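PDB 3OOS: Alpha/beta hydrolase family protein from Bacillus anthracis, which probably acts as a serine-type hydrolase of the alpha/beta hydrolase fold, with a substrate that is not established. Local coordinates for residues L104-A109 with Y211-K216; I226-H231 with I238-I243; T10-F15 with L81-E86. One frame throughout, in Å; residues are numbered along the deposited sequence. Where two conformers were deposited one is given.

Interaction 1. Residues L104-A109 with Y211-K216; sequences LALVYA and YDVRQK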
ATOM      1  N   LEU A 104      -2.234  -6.040   2.186  1.00  7.46           N
ATOM      2  CA  LEU A 104      -2.996  -6.598   1.072  1.00  7.38           C
ATOM      3  C   LEU A 104      -2.131  -7.539   0.220  1.00  7.42           C
ATOM      4  O   LEU A 104      -2.603  -8.600  -0.207  1.00  7.57           O
ATOM      5  CB  LEU A 104      -3.605  -5.477   0.223  1.00  7.64           C
ATOM      6  CG  LEU A 104      -4.509  -5.881  -0.946  1.00  7.55           C
ATOM      7  CD1 LEU A 104      -5.719  -6.704  -0.480  1.00  8.63           C
ATOM      8  CD2 LEU A 104      -4.957  -4.635  -1.702  1.00  8.43           C
ATOM      9  N   ALA A 105      -0.872  -7.161   0.000  1.00  7.63           N
ATOM     10  CA  ALA A 105       0.099  -8.009  -0.707  1.00  7.68           C
ATOM     11  C   ALA A 105       0.255  -9.377  -0.047  1.00  7.77           C
ATOM     12  O   ALA A 105       0.294 -10.406  -0.729  1.00  7.80           O
ATOM     13  CB  ALA A 105       1.456  -7.311  -0.799  1.00  7.66           C
ATOM     14  N   LEU A 106       0.350  -9.378   1.279  1.00  7.82           N
ATOM     15  CA  LEU A 106       0.495 -10.619   2.032  1.00  7.93           C
ATOM     16  C   LEU A 106      -0.739 -11.500   1.886  1.00  8.15           C
ATOM     17  O   LEU A 106      -0.619 -12.714   1.742  1.00  8.48           O
ATOM     18  CB  LEU A 106       0.802 -10.338   3.507  1.00  7.98           C
ATOM     19  CG  LEU A 106       2.124  -9.600   3.775  1.00  8.55           C
ATOM     20  CD1 LEU A 106       2.236  -9.217   5.248  1.00  9.38           C
ATOM     21  CD2 LEU A 106       3.356 -10.413   3.336  1.00  9.23           C
ATOM     22  N   VAL A 107      -1.918 -10.885   1.907  1.00  7.99           N
ATOM     23  CA  VAL A 107      -3.163 -11.625   1.694  1.00  8.38           C
ATOM     24  C   VAL A 107      -3.269 -12.143   0.252  1.00  8.33           C
ATOM     25  O   VAL A 107      -3.737 -13.254   0.036  1.00  8.52           O
ATOM     26  CB  VAL A 107      -4.407 -10.807   2.134  1.00  8.39           C
ATOM     27  CG1 VAL A 107      -5.701 -11.572   1.848  1.00  8.92           C
ATOM     28  CG2 VAL A 107      -4.311 -10.487   3.626  1.00  8.96           C
ATOM     29  N   TYR A 108      -2.808 -11.364  -0.730  1.00  8.43           N
ATOM     30  CA  TYR A 108      -2.750 -11.868  -2.110  1.00  8.45           C
ATOM     31  C   TYR A 108      -1.927 -13.160  -2.157  1.00  8.78           C
ATOM     32  O   TYR A 108      -2.340 -14.157  -2.768  1.00  8.89           O
ATOM     33  CB  TYR A 108      -2.160 -10.818  -3.065  1.00  8.28           C
ATOM     34  CG  TYR A 108      -2.658 -10.885  -4.506  1.00  8.28           C
ATOM     35  CD1 TYR A 108      -2.982 -12.104  -5.118  1.00  8.10           C
ATOM     36  CD2 TYR A 108      -2.781  -9.722  -5.265  1.00  8.37           C
ATOM     37  CE1 TYR A 108      -3.432 -12.154  -6.444  1.00  8.30           C
ATOM     38  CE2 TYR A 108      -3.222  -9.758  -6.585  1.00  8.12           C
ATOM     39  CZ  TYR A 108      -3.547 -10.970  -7.169  1.00  8.04           C
ATOM     40  OH  TYR A 108      -3.986 -10.984  -8.478  1.00  8.72           O
ATOM     41  N   ALA A 109      -0.777 -13.145  -1.485  1.00  8.99           N
ATOM     42  CA  ALA A 109       0.101 -14.314  -1.445  1.00  9.71           C
ATOM     43  C   ALA A 109      -0.552 -15.509  -0.742  1.00 10.22           C
ATOM     44  O   ALA A 109      -0.469 -16.640  -1.224  1.00 10.97           O
ATOM     45  CB  ALA A 109       1.429 -13.956  -0.796  1.00  9.78           C
ATOM     46  N   TYR A 211      -7.078  -9.421  11.593  1.00 12.98           N
ATOM     47  CA  TYR A 211      -5.925  -9.511  10.699  1.00 11.62           C
ATOM     48  C   TYR A 211      -4.733 -10.238  11.324  1.00 11.22           C
ATOM     49  O   TYR A 211      -4.142  -9.764  12.296  1.00 11.13           O
ATOM     50  CB  TYR A 211      -5.510  -8.131  10.158  1.00 11.28           C
ATOM     51  CG  TYR A 211      -4.269  -8.202   9.295  1.00 10.50           C
ATOM     52  CD1 TYR A 211      -4.266  -8.940   8.111  1.00 10.12           C
ATOM     53  CD2 TYR A 211      -3.093  -7.552   9.674  1.00 10.65           C
ATOM     54  CE1 TYR A 211      -3.129  -9.026   7.318  1.00 10.18           C
ATOM     55  CE2 TYR A 211      -1.943  -7.634   8.886  1.00 10.15           C
ATOM     56  CZ  TYR A 211      -1.971  -8.373   7.708  1.00  9.97           C
ATOM     57  OH  TYR A 211      -0.850  -8.465   6.921  1.00  9.62           O
ATOM     58  N   ASP A 212      -4.399 -11.393  10.750  1.00 10.52           N
ATOM     59  CA  ASP A 212      -3.250 -12.191  11.178  1.00 10.33           C
ATOM     60  C   ASP A 212      -2.977 -13.263  10.132  1.00 10.13           C
ATOM     61  O   ASP A 212      -3.796 -14.160   9.923  1.00 10.17           O
ATOM     62  CB  ASP A 212      -3.508 -12.830  12.552  1.00 10.53           C
ATOM     63  CG  ASP A 212      -2.274 -13.511  13.135  1.00 11.06           C
ATOM     64  OD1 ASP A 212      -1.190 -13.460  12.512  1.00 10.97           O
ATOM     65  OD2 ASP A 212      -2.392 -14.099  14.235  1.00 12.29           O
ATOM     66  N   VAL A 213      -1.823 -13.153   9.474  1.00  9.81           N
ATOM     67  CA  VAL A 213      -1.396 -14.125   8.466  1.00  9.44           C
ATOM     68  C   VAL A 213      -0.042 -14.765   8.807  1.00  9.49           C
ATOM     69  O   VAL A 213       0.571 -15.410   7.963  1.00  9.22           O
ATOM     70  CB  VAL A 213      -1.351 -13.502   7.038  1.00  9.53           C
ATOM     71  CG1 VAL A 213      -2.747 -13.059   6.596  1.00 10.00           C
ATOM     72  CG2 VAL A 213      -0.352 -12.336   6.965  1.00  9.49           C
ATOM     73  N   ARG A 214       0.409 -14.598  10.050  1.00  9.56           N
ATOM     74  CA  ARG A 214       1.752 -15.048  10.449  1.00  9.71           C
ATOM     75  C   ARG A 214       2.041 -16.513  10.129  1.00 10.25           C
ATOM     76  O   ARG A 214       3.094 -16.831   9.576  1.00 10.39           O
ATOM     77  CB  ARG A 214       2.000 -14.784  11.935  1.00  9.92           C
ATOM     78  CG  ARG A 214       2.243 -13.320  12.263  1.00 10.03           C
ATOM     79  CD  ARG A 214       2.294 -13.098  13.766  1.00 10.89           C
ATOM     80  NE  ARG A 214       0.988 -13.309  14.395  1.00 12.73           N
ATOM     81  CZ  ARG A 214       0.750 -13.195  15.700  1.00 13.86           C
ATOM     82  NH1 ARG A 214       1.730 -12.870  16.535  1.00 14.87           N
ATOM     83  NH2 ARG A 214      -0.474 -13.403  16.171  1.00 15.10           N
ATOM     84  N   GLN A 215       1.113 -17.397  10.480  1.00 10.42           N
ATOM     85  CA  GLN A 215       1.324 -18.825  10.261  1.00 10.87           C
ATOM     86  C   GLN A 215       1.267 -19.172   8.777  1.00 10.67           C
ATOM     87  O   GLN A 215       2.057 -19.982   8.289  1.00 10.98           O
ATOM     88  CB  GLN A 215       0.327 -19.667  11.064  1.00 11.51           C
ATOM     89  CG  GLN A 215       0.508 -19.579  12.582  1.00 13.70           C
ATOM     90  CD  GLN A 215       1.883 -20.050  13.056  1.00 17.29           C
ATOM     91  OE1 GLN A 215       2.436 -21.026  12.543  1.00 19.57           O
ATOM     92  NE2 GLN A 215       2.435 -19.353  14.045  1.00 19.15           N
ATOM     93  N   LYS A 216       0.351 -18.533   8.058  1.00 10.23           N
ATOM     94  CA  LYS A 216       0.210 -18.784   6.630  1.00 10.05           C
ATOM     95  C   LYS A 216       1.426 -18.317   5.828  1.00  9.79           C
ATOM     96  O   LYS A 216       1.711 -18.877   4.772  1.00  9.88           O
ATOM     97  CB  LYS A 216      -1.084 -18.175   6.084  1.00 10.14           C
ATOM     98  CG  LYS A 216      -2.326 -19.004   6.418  1.00 10.67           C
ATOM     99  CD  LYS A 216      -3.587 -18.509   5.697  1.00 11.32           C
ATOM    100  CE  LYS A 216      -4.067 -17.155   6.212  1.00 11.32           C
ATOM    101  NZ  LYS A 216      -4.417 -17.176   7.670  1.00 11.35           N
TER
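The ring of Y211 meets helix 104-109 with its edge, not with a face. V107 CG2 lies at that edge near the ring plane, 4.1 Å from Y211 CE1. M74 of helix 74-87 also touches both V107 and Y211. The second flat group is the R214 guanidinium, which grips D212 side-on in a salt bridge, with R214 NE to D212 OD1 at 2.9 Å and R214 NH2 to D212 OD2 at 2.8 Å. Both oxygens lie near the guanidinium plane, but the nitrogens come from out of the carboxylate plane. R214 N reaches the same OD1 from the opposite face, closing an Asx turn that leads into the short helix at 214-217.

With CG anti to the backbone N (chi1 177°), the Y211 ring runs back toward helix 104-109. Y211 OH comes 3.6 Å from L106 CD1 and packs against this methyl; it is hydrogen-bonded to the carbonyl oxygen of A125. V213 adds both methyls: CG2 lies 4.2 Å from L106 CB, and CG1 lies 4.2 Å from V107 CG2. Through Y211 and V213, segment 211-216 packs on helix 100-112, which follows the probable nucleophile elbow of the alpha/beta hydrolase fold.

Interaction 2. Residues I226-H231 with I238-I243; sequences IYCGKH and IFSCEI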
ATOM      1  N   ILE A 226      10.731  -7.628   0.776  1.00  9.62           N
ATOM      2  CA  ILE A 226      10.233  -6.851   1.910  1.00  9.34           C
ATOM      3  C   ILE A 226      11.152  -5.656   2.131  1.00  9.34           C
ATOM      4  O   ILE A 226      12.364  -5.778   2.020  1.00  9.48           O
ATOM      5  CB  ILE A 226      10.179  -7.716   3.211  1.00  9.52           C
ATOM      6  CG1 ILE A 226       9.670  -9.146   2.933  1.00  9.21           C
ATOM      7  CG2 ILE A 226       9.373  -7.024   4.312  1.00  9.15           C
ATOM      8  CD1 ILE A 226       8.309  -9.242   2.218  1.00  9.33           C
ATOM      9  N   TYR A 227      10.578  -4.493   2.427  1.00  9.19           N
ATOM     10  CA  TYR A 227      11.390  -3.314   2.737  1.00  9.28           C
ATOM     11  C   TYR A 227      10.680  -2.450   3.770  1.00  9.35           C
ATOM     12  O   TYR A 227       9.466  -2.558   3.954  1.00  9.35           O
ATOM     13  CB  TYR A 227      11.714  -2.495   1.468  1.00  9.37           C
ATOM     14  CG  TYR A 227      10.536  -1.687   0.961  1.00  9.42           C
ATOM     15  CD1 TYR A 227      10.253  -0.425   1.491  1.00  9.76           C
ATOM     16  CD2 TYR A 227       9.695  -2.190  -0.032  1.00  9.66           C
ATOM     17  CE1 TYR A 227       9.165   0.312   1.048  1.00  9.93           C
ATOM     18  CE2 TYR A 227       8.606  -1.454  -0.490  1.00  9.94           C
ATOM     19  CZ  TYR A 227       8.347  -0.206   0.058  1.00  9.70           C
ATOM     20  OH  TYR A 227       7.265   0.525  -0.372  1.00 10.56           O
ATOM     21  N   CYS A 228      11.441  -1.582   4.429  1.00  9.55           N
ATOM     22  CA  CYS A 228      10.885  -0.667   5.415  1.00  9.79           C
ATOM     23  C   CYS A 228      11.887   0.428   5.729  1.00 10.16           C
ATOM     24  O   CYS A 228      13.099   0.193   5.723  1.00 10.21           O
ATOM     25  CB  CYS A 228      10.539  -1.420   6.704  1.00  9.95           C
ATOM     26  SG  CYS A 228       9.498  -0.512   7.874  1.00 10.48           S
ATOM     27  N   GLY A 229      11.372   1.623   5.997  1.00 10.17           N
ATOM     28  CA  GLY A 229      12.190   2.702   6.546  1.00 10.67           C
ATOM     29  C   GLY A 229      12.541   2.390   7.987  1.00 11.25           C
ATOM     30  O   GLY A 229      11.683   1.961   8.765  1.00 11.00           O
ATOM     31  N   LYS A 230      13.809   2.604   8.335  1.00 11.72           N
ATOM     32  CA  LYS A 230      14.300   2.366   9.692  0.50 12.17           C
ATOM     33  C   LYS A 230      13.453   3.101  10.730  1.00 12.18           C
ATOM     34  O   LYS A 230      13.181   2.571  11.816  1.00 12.34           O
ATOM     35  CB  LYS A 230      15.765   2.801   9.803  0.50 12.54           C
ATOM     36  CG  LYS A 230      16.367   2.662  11.195  0.50 13.46           C
ATOM     37  CD  LYS A 230      17.762   3.255  11.254  0.50 15.07           C
ATOM     38  CE  LYS A 230      18.406   2.992  12.598  0.50 16.13           C
ATOM     39  NZ  LYS A 230      19.863   3.289  12.581  0.50 16.73           N
ATOM     40  N   HIS A 231      13.028   4.312  10.383  1.00 12.02           N
ATOM     41  CA  HIS A 231      12.343   5.194  11.321  1.00 12.04           C
ATOM     42  C   HIS A 231      10.819   5.223  11.187  1.00 11.68           C
ATOM     43  O   HIS A 231      10.167   6.114  11.735  1.00 11.58           O
ATOM     44  CB  HIS A 231      12.909   6.612  11.197  1.00 12.31           C
ATOM     45  CG  HIS A 231      14.401   6.677  11.287  1.00 13.68           C
ATOM     46  ND1 HIS A 231      15.080   6.566  12.481  1.00 14.66           N
ATOM     47  CD2 HIS A 231      15.346   6.844  10.331  1.00 14.63           C
ATOM     48  CE1 HIS A 231      16.380   6.661  12.258  1.00 15.58           C
ATOM     49  NE2 HIS A 231      16.567   6.832  10.960  1.00 15.82           N
ATOM     50  N   ILE A 238      10.633  -3.690  13.030  1.00 10.62           N
ATOM     51  CA  ILE A 238      10.625  -5.083  13.485  1.00 10.74           C
ATOM     52  C   ILE A 238       9.535  -5.930  12.802  1.00 10.50           C
ATOM     53  O   ILE A 238       9.705  -7.137  12.607  1.00 10.16           O
ATOM     54  CB  ILE A 238      10.538  -5.180  15.039  1.00 11.10           C
ATOM     55  CG1 ILE A 238      10.739  -6.627  15.510  1.00 11.82           C
ATOM     56  CG2 ILE A 238       9.227  -4.581  15.563  1.00 11.39           C
ATOM     57  CD1 ILE A 238      10.964  -6.784  17.004  1.00 14.04           C
ATOM     58  N   PHE A 239       8.433  -5.291  12.412  1.00 10.07           N
ATOM     59  CA  PHE A 239       7.341  -6.020  11.770  1.00  9.84           C
ATOM     60  C   PHE A 239       7.665  -6.429  10.337  1.00  9.88           C
ATOM     61  O   PHE A 239       7.197  -7.470   9.869  1.00  9.83           O
ATOM     62  CB  PHE A 239       6.021  -5.251  11.905  1.00  9.74           C
ATOM     63  CG  PHE A 239       5.546  -5.184  13.320  1.00  9.56           C
ATOM     64  CD1 PHE A 239       4.836  -6.247  13.872  1.00 10.12           C
ATOM     65  CD2 PHE A 239       5.867  -4.097  14.128  1.00  9.70           C
ATOM     66  CE1 PHE A 239       4.425  -6.217  15.201  1.00 10.46           C
ATOM     67  CE2 PHE A 239       5.460  -4.061  15.457  1.00 10.56           C
ATOM     68  CZ  PHE A 239       4.736  -5.124  15.993  1.00 10.78           C
ATOM     69  N   SER A 240       8.497  -5.635   9.662  1.00  9.64           N
ATOM     70  CA  SER A 240       9.038  -6.037   8.363  1.00  9.74           C
ATOM     71  C   SER A 240      10.067  -7.150   8.543  1.00  9.89           C
ATOM     72  O   SER A 240      10.146  -8.063   7.722  1.00 10.02           O
ATOM     73  CB  SER A 240       9.637  -4.848   7.615  1.00  9.37           C
ATOM     74  OG  SER A 240       8.612  -3.996   7.113  1.00  9.46           O
ATOM     75  N   CYS A 241      10.841  -7.079   9.628  1.00 10.20           N
ATOM     76  CA  CYS A 241      11.773  -8.159   9.963  1.00 10.61           C
ATOM     77  C   CYS A 241      11.029  -9.478  10.152  1.00 10.53           C
ATOM     78  O   CYS A 241      11.466 -10.523   9.656  1.00 10.48           O
ATOM     79  CB  CYS A 241      12.573  -7.828  11.219  1.00 11.04           C
ATOM     80  SG  CYS A 241      13.724  -6.479  10.994  1.00 12.00           S
ATOM     81  N   GLU A 242       9.896  -9.419  10.854  1.00 10.15           N
ATOM     82  CA  GLU A 242       9.081 -10.607  11.080  1.00 10.25           C
ATOM     83  C   GLU A 242       8.577 -11.195   9.764  1.00  9.93           C
ATOM     84  O   GLU A 242       8.701 -12.397   9.536  1.00 10.00           O
ATOM     85  CB  GLU A 242       7.898 -10.307  12.006  1.00 10.25           C
ATOM     86  CG  GLU A 242       6.962 -11.504  12.173  1.00 11.33           C
ATOM     87  CD  GLU A 242       5.847 -11.265  13.167  1.00 12.56           C
ATOM     88  OE1 GLU A 242       5.136 -10.249  13.042  1.00 12.96           O
ATOM     89  OE2 GLU A 242       5.676 -12.111  14.069  1.00 14.62           O
ATOM     90  N   ILE A 243       8.010 -10.345   8.906  1.00  9.61           N
ATOM     91  CA  ILE A 243       7.527 -10.789   7.597  1.00  9.50           C
ATOM     92  C   ILE A 243       8.625 -11.511   6.810  1.00  9.70           C
ATOM     93  O   ILE A 243       8.412 -12.620   6.312  1.00  9.67           O
ATOM     94  CB  ILE A 243       6.966  -9.615   6.757  1.00  9.40           C
ATOM     95  CG1 ILE A 243       5.677  -9.069   7.382  1.00  9.37           C
ATOM     96  CG2 ILE A 243       6.704 -10.060   5.321  1.00  9.40           C
ATOM     97  CD1 ILE A 243       5.283  -7.681   6.870  1.00  9.72           C
TER
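This contact lies inside a beta-alpha-beta unit of the alpha/beta hydrolase fold. Strand 224-229 leads into helix 237-246, and the chain then returns as strand 250-255. The short axes of strand 226-229 and helix 238-243 run nearly antiparallel, at 172°, and approach to 8.1 Å. I226 and C228 direct their CB atoms at the helix, while S240 and I243 answer from it. I226 divides its branches between two helix residues. Its CD1 lies 3.6 Å from I243 CG2, the branch of I243 that stands anti to the backbone N. I226 CG2 rests 3.6 Å from the backbone oxygen of S240 and also touches S240 CB. The two isoleucine side chains meet askew.

S240 sits between I226 and C228. S240 OG stands anti to its own carbonyl carbon (chi1 -73°), which turns it to the strand. There it comes 3.2 Å from C228 CB, a close approach of a polar oxygen to a methylene carbon. S240 CB packs 3.7 Å from the same C228 CB. The sulfur of C228 is farther off, with SG 3.7 Å from S240 OG. No hydrogen bond crosses between the segments.

Y227 points away from the helix. Y227 OH is hydrogen-bonded to H98 ND1, within the GxSxG pattern, and its ring meets F270 and F273 edge-to-face. Strand 224-229 is bonded on one side to strand 116-122 and on the other to strand 250-255. I226 also touches V121 and L252 on these neighbours.

Interaction 3. Residues T10-F15 with L81-E86; sequences TPRGKF and LEAIRE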
ATOM      1  N   THR A  10     -15.178  -6.632 -16.019  1.00 10.88           N
ATOM      2  CA  THR A  10     -14.947  -8.008 -15.567  1.00 11.30           C
ATOM      3  C   THR A  10     -16.250  -8.603 -15.022  1.00 11.86           C
ATOM      4  O   THR A  10     -17.197  -7.860 -14.749  1.00 12.00           O
ATOM      5  CB  THR A  10     -13.860  -8.097 -14.453  1.00 10.95           C
ATOM      6  OG1 THR A  10     -14.441  -7.777 -13.182  1.00 10.57           O
ATOM      7  CG2 THR A  10     -12.680  -7.166 -14.733  1.00 11.17           C
ATOM      8  N   PRO A  11     -16.300  -9.941 -14.839  1.00 12.49           N
ATOM      9  CA  PRO A  11     -17.459 -10.582 -14.203  1.00 13.10           C
ATOM     10  C   PRO A  11     -17.710 -10.082 -12.780  1.00 13.20           C
ATOM     11  O   PRO A  11     -18.813 -10.254 -12.250  1.00 13.96           O
ATOM     12  CB  PRO A  11     -17.066 -12.062 -14.172  1.00 13.39           C
ATOM     13  CG  PRO A  11     -16.100 -12.221 -15.274  1.00 13.51           C
ATOM     14  CD  PRO A  11     -15.337 -10.937 -15.344  1.00 12.83           C
ATOM     15  N   ARG A  12     -16.694  -9.467 -12.174  1.00 12.91           N
ATOM     16  CA  ARG A  12     -16.808  -8.937 -10.818  1.00 12.89           C
ATOM     17  C   ARG A  12     -17.013  -7.417 -10.783  1.00 12.62           C
ATOM     18  O   ARG A  12     -16.995  -6.799  -9.714  1.00 13.16           O
ATOM     19  CB  ARG A  12     -15.612  -9.384  -9.968  1.00 12.99           C
ATOM     20  CG  ARG A  12     -15.648 -10.880  -9.646  1.00 13.62           C
ATOM     21  CD  ARG A  12     -14.554 -11.297  -8.678  1.00 14.13           C
ATOM     22  NE  ARG A  12     -14.623 -10.565  -7.415  1.00 14.67           N
ATOM     23  CZ  ARG A  12     -15.315 -10.949  -6.345  1.00 14.74           C
ATOM     24  NH1 ARG A  12     -16.014 -12.079  -6.357  1.00 15.61           N
ATOM     25  NH2 ARG A  12     -15.292 -10.202  -5.253  1.00 14.38           N
ATOM     26  N   GLY A  13     -17.233  -6.831 -11.958  1.00 12.00           N
ATOM     27  CA  GLY A  13     -17.527  -5.406 -12.072  1.00 11.53           C
ATOM     28  C   GLY A  13     -16.562  -4.647 -12.963  1.00 11.16           C
ATOM     29  O   GLY A  13     -15.628  -5.228 -13.533  1.00 10.95           O
ATOM     30  N   LYS A  14     -16.808  -3.345 -13.074  1.00 10.88           N
ATOM     31  CA  LYS A  14     -15.975  -2.448 -13.866  0.50 10.74           C
ATOM     32  C   LYS A  14     -14.949  -1.749 -12.974  1.00 10.41           C
ATOM     33  O   LYS A  14     -15.299  -1.222 -11.913  1.00 10.13           O
ATOM     34  CB  LYS A  14     -16.857  -1.420 -14.578  0.50 11.19           C
ATOM     35  CG  LYS A  14     -16.174  -0.667 -15.701  0.50 11.97           C
ATOM     36  CD  LYS A  14     -17.199  -0.069 -16.656  0.50 13.97           C
ATOM     37  CE  LYS A  14     -18.017   1.022 -15.988  0.50 14.96           C
ATOM     38  NZ  LYS A  14     -17.259   2.303 -15.854  0.50 16.13           N
ATOM     39  N   PHE A  15     -13.692  -1.749 -13.411  1.00  9.61           N
ATOM     40  CA  PHE A  15     -12.615  -1.130 -12.648  1.00  9.11           C
ATOM     41  C   PHE A  15     -11.815  -0.157 -13.491  1.00  8.94           C
ATOM     42  O   PHE A  15     -11.515  -0.425 -14.658  1.00  9.40           O
ATOM     43  CB  PHE A  15     -11.672  -2.199 -12.072  1.00  9.05           C
ATOM     44  CG  PHE A  15     -12.340  -3.139 -11.105  1.00  8.84           C
ATOM     45  CD1 PHE A  15     -12.343  -2.869  -9.740  1.00  9.39           C
ATOM     46  CD2 PHE A  15     -12.979  -4.291 -11.562  1.00  9.54           C
ATOM     47  CE1 PHE A  15     -12.968  -3.735  -8.842  1.00  9.16           C
ATOM     48  CE2 PHE A  15     -13.608  -5.161 -10.675  1.00  8.94           C
ATOM     49  CZ  PHE A  15     -13.604  -4.881  -9.313  1.00  9.64           C
ATOM     50  N   LEU A  81      -8.977  -8.317  -7.942  1.00  8.27           N
ATOM     51  CA  LEU A  81      -7.689  -8.216  -8.633  1.00  7.90           C
ATOM     52  C   LEU A  81      -7.446  -9.411  -9.555  1.00  7.90           C
ATOM     53  O   LEU A  81      -6.902  -9.260 -10.651  1.00  7.70           O
ATOM     54  CB  LEU A  81      -6.534  -8.051  -7.636  1.00  7.87           C
ATOM     55  CG  LEU A  81      -6.523  -6.730  -6.854  1.00  8.07           C
ATOM     56  CD1 LEU A  81      -5.436  -6.745  -5.787  1.00  8.43           C
ATOM     57  CD2 LEU A  81      -6.366  -5.518  -7.780  1.00  8.84           C
ATOM     58  N   GLU A  82      -7.859 -10.591  -9.104  1.00  7.95           N
ATOM     59  CA  GLU A  82      -7.749 -11.799  -9.915  1.00  8.12           C
ATOM     60  C   GLU A  82      -8.621 -11.721 -11.170  1.00  8.21           C
ATOM     61  O   GLU A  82      -8.204 -12.151 -12.251  1.00  8.32           O
ATOM     62  CB  GLU A  82      -8.082 -13.032  -9.073  1.00  8.20           C
ATOM     63  CG  GLU A  82      -6.937 -13.457  -8.167  1.00  9.06           C
ATOM     64  CD  GLU A  82      -5.792 -14.083  -8.942  1.00  9.74           C
ATOM     65  OE1 GLU A  82      -5.847 -15.306  -9.192  1.00 10.73           O
ATOM     66  OE2 GLU A  82      -4.843 -13.350  -9.306  1.00 10.18           O
ATOM     67  N   ALA A  83      -9.815 -11.147 -11.029  1.00  8.34           N
ATOM     68  CA  ALA A  83     -10.713 -10.949 -12.165  1.00  8.34           C
ATOM     69  C   ALA A  83     -10.121  -9.965 -13.176  1.00  8.22           C
ATOM     70  O   ALA A  83     -10.262 -10.157 -14.384  1.00  8.85           O
ATOM     71  CB  ALA A  83     -12.095 -10.483 -11.692  1.00  8.53           C
ATOM     72  N   ILE A  84      -9.456  -8.923 -12.679  1.00  7.93           N
ATOM     73  CA  ILE A  84      -8.776  -7.959 -13.551  1.00  7.70           C
ATOM     74  C   ILE A  84      -7.638  -8.657 -14.293  1.00  7.76           C
ATOM     75  O   ILE A  84      -7.519  -8.533 -15.516  1.00  7.89           O
ATOM     76  CB  ILE A  84      -8.261  -6.733 -12.759  1.00  7.53           C
ATOM     77  CG1 ILE A  84      -9.453  -5.932 -12.217  1.00  7.57           C
ATOM     78  CG2 ILE A  84      -7.348  -5.851 -13.632  1.00  7.79           C
ATOM     79  CD1 ILE A  84      -9.089  -4.869 -11.196  1.00  8.21           C
ATOM     80  N   ARG A  85      -6.820  -9.401 -13.552  1.00  7.68           N
ATOM     81  CA  ARG A  85      -5.734 -10.183 -14.151  1.00  7.93           C
ATOM     82  C   ARG A  85      -6.237 -11.093 -15.283  1.00  8.21           C
ATOM     83  O   ARG A  85      -5.661 -11.105 -16.378  1.00  7.94           O
ATOM     84  CB  ARG A  85      -4.991 -10.997 -13.083  1.00  7.92           C
ATOM     85  CG  ARG A  85      -3.768 -11.739 -13.632  1.00  8.13           C
ATOM     86  CD  ARG A  85      -3.213 -12.794 -12.660  1.00  8.40           C
ATOM     87  NE  ARG A  85      -4.234 -13.689 -12.100  1.00  8.50           N
ATOM     88  CZ  ARG A  85      -4.896 -14.626 -12.782  1.00  9.36           C
ATOM     89  NH1 ARG A  85      -4.676 -14.812 -14.081  1.00 10.20           N
ATOM     90  NH2 ARG A  85      -5.793 -15.379 -12.160  1.00 10.15           N
ATOM     91  N   GLU A  86      -7.310 -11.832 -15.011  0.50  8.33           N
ATOM     92  CA  GLU A  86      -7.918 -12.737 -15.991  0.50  8.76           C
ATOM     93  C   GLU A  86      -8.476 -11.998 -17.210  0.50  8.79           C
ATOM     94  O   GLU A  86      -8.346 -12.471 -18.339  0.50  8.88           O
ATOM     95  CB  GLU A  86      -9.018 -13.573 -15.334  0.50  9.04           C
ATOM     96  CG  GLU A  86      -8.504 -14.598 -14.332  0.50 10.39           C
ATOM     97  CD  GLU A  86      -7.956 -15.845 -14.997  0.50 11.90           C
ATOM     98  OE1 GLU A  86      -8.389 -16.162 -16.126  0.50 12.97           O
ATOM     99  OE2 GLU A  86      -7.098 -16.514 -14.388  0.50 13.69           O
TER
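F15 and I84 cross at a slant, with the isoleucine over one face of the ring. The CD1 methyl of I84 is the touching atom. It sits 4.1 Å from the centroid of the F15 ring, 27° off the ring normal, which is a CH-pi contact. It lies toward the root of the ring, 3.7 Å from F15 CG, and I84 CG1 follows 3.9 Å from F15 CD2. The chi1 of I84, -66°, sets CG1 anti to the carbonyl carbon, and the extended chi2 carries CD1 out over the ring.

A83 of helix 74-87 packs on the type I turn T10-G13 of the beta hairpin 4-10/13-20, at the sheet edge. Its CB lies 3.9 Å from T10 OG1 and 4.0 Å from R12 CD, so one methyl packs against both a hydroxyl and the aliphatic part of an arginine. T10 CG2 rests 3.9 Å from the carbonyl oxygen of A83. The R12 chain bends at chi3, and its guanidinium forms salt bridges with D80 and E76 of the same helix.

T10 OG1 donates to the G13 carbonyl oxygen at 2.8 Å, in the carbonyl plane and on a lone pair. It also accepts from R12 N, which makes an ST turn. The same oxygen lies at the edge of the F15 ring, in its plane.

The chemistry is therefore divided. Between 10-15 and 81-86 the meeting is mostly van der Waals, without hydrogen bonds. The T10 hydroxyl is satisfied within its own turn, and the R12 charge is paired with acids on the helix it packs against.

Overall arrangement
Interactions 1 and 2 are neighbours, with centres 15 Å apart. They touch where L106 CD1 lies 3.8 Å from I243 CD1 and where the R214 chain packs on E242. Interaction 3 is centred 21 Å from interaction 1. They meet through Y108 OH and E82 OE2, 2.6 Å apart and hydrogen-bonded. Interactions 2 and 3 do not touch, lie about 31 Å apart between centres on opposite sides of the chain's centre, and both reach the same mixed sheet. Helix 100-112 of interaction 1 starts in the probable nucleophile elbow, G97, S99 and G101. Y227 of interaction 2 is hydrogen-bonded through its hydroxyl to H98, which lies between G97 and S99.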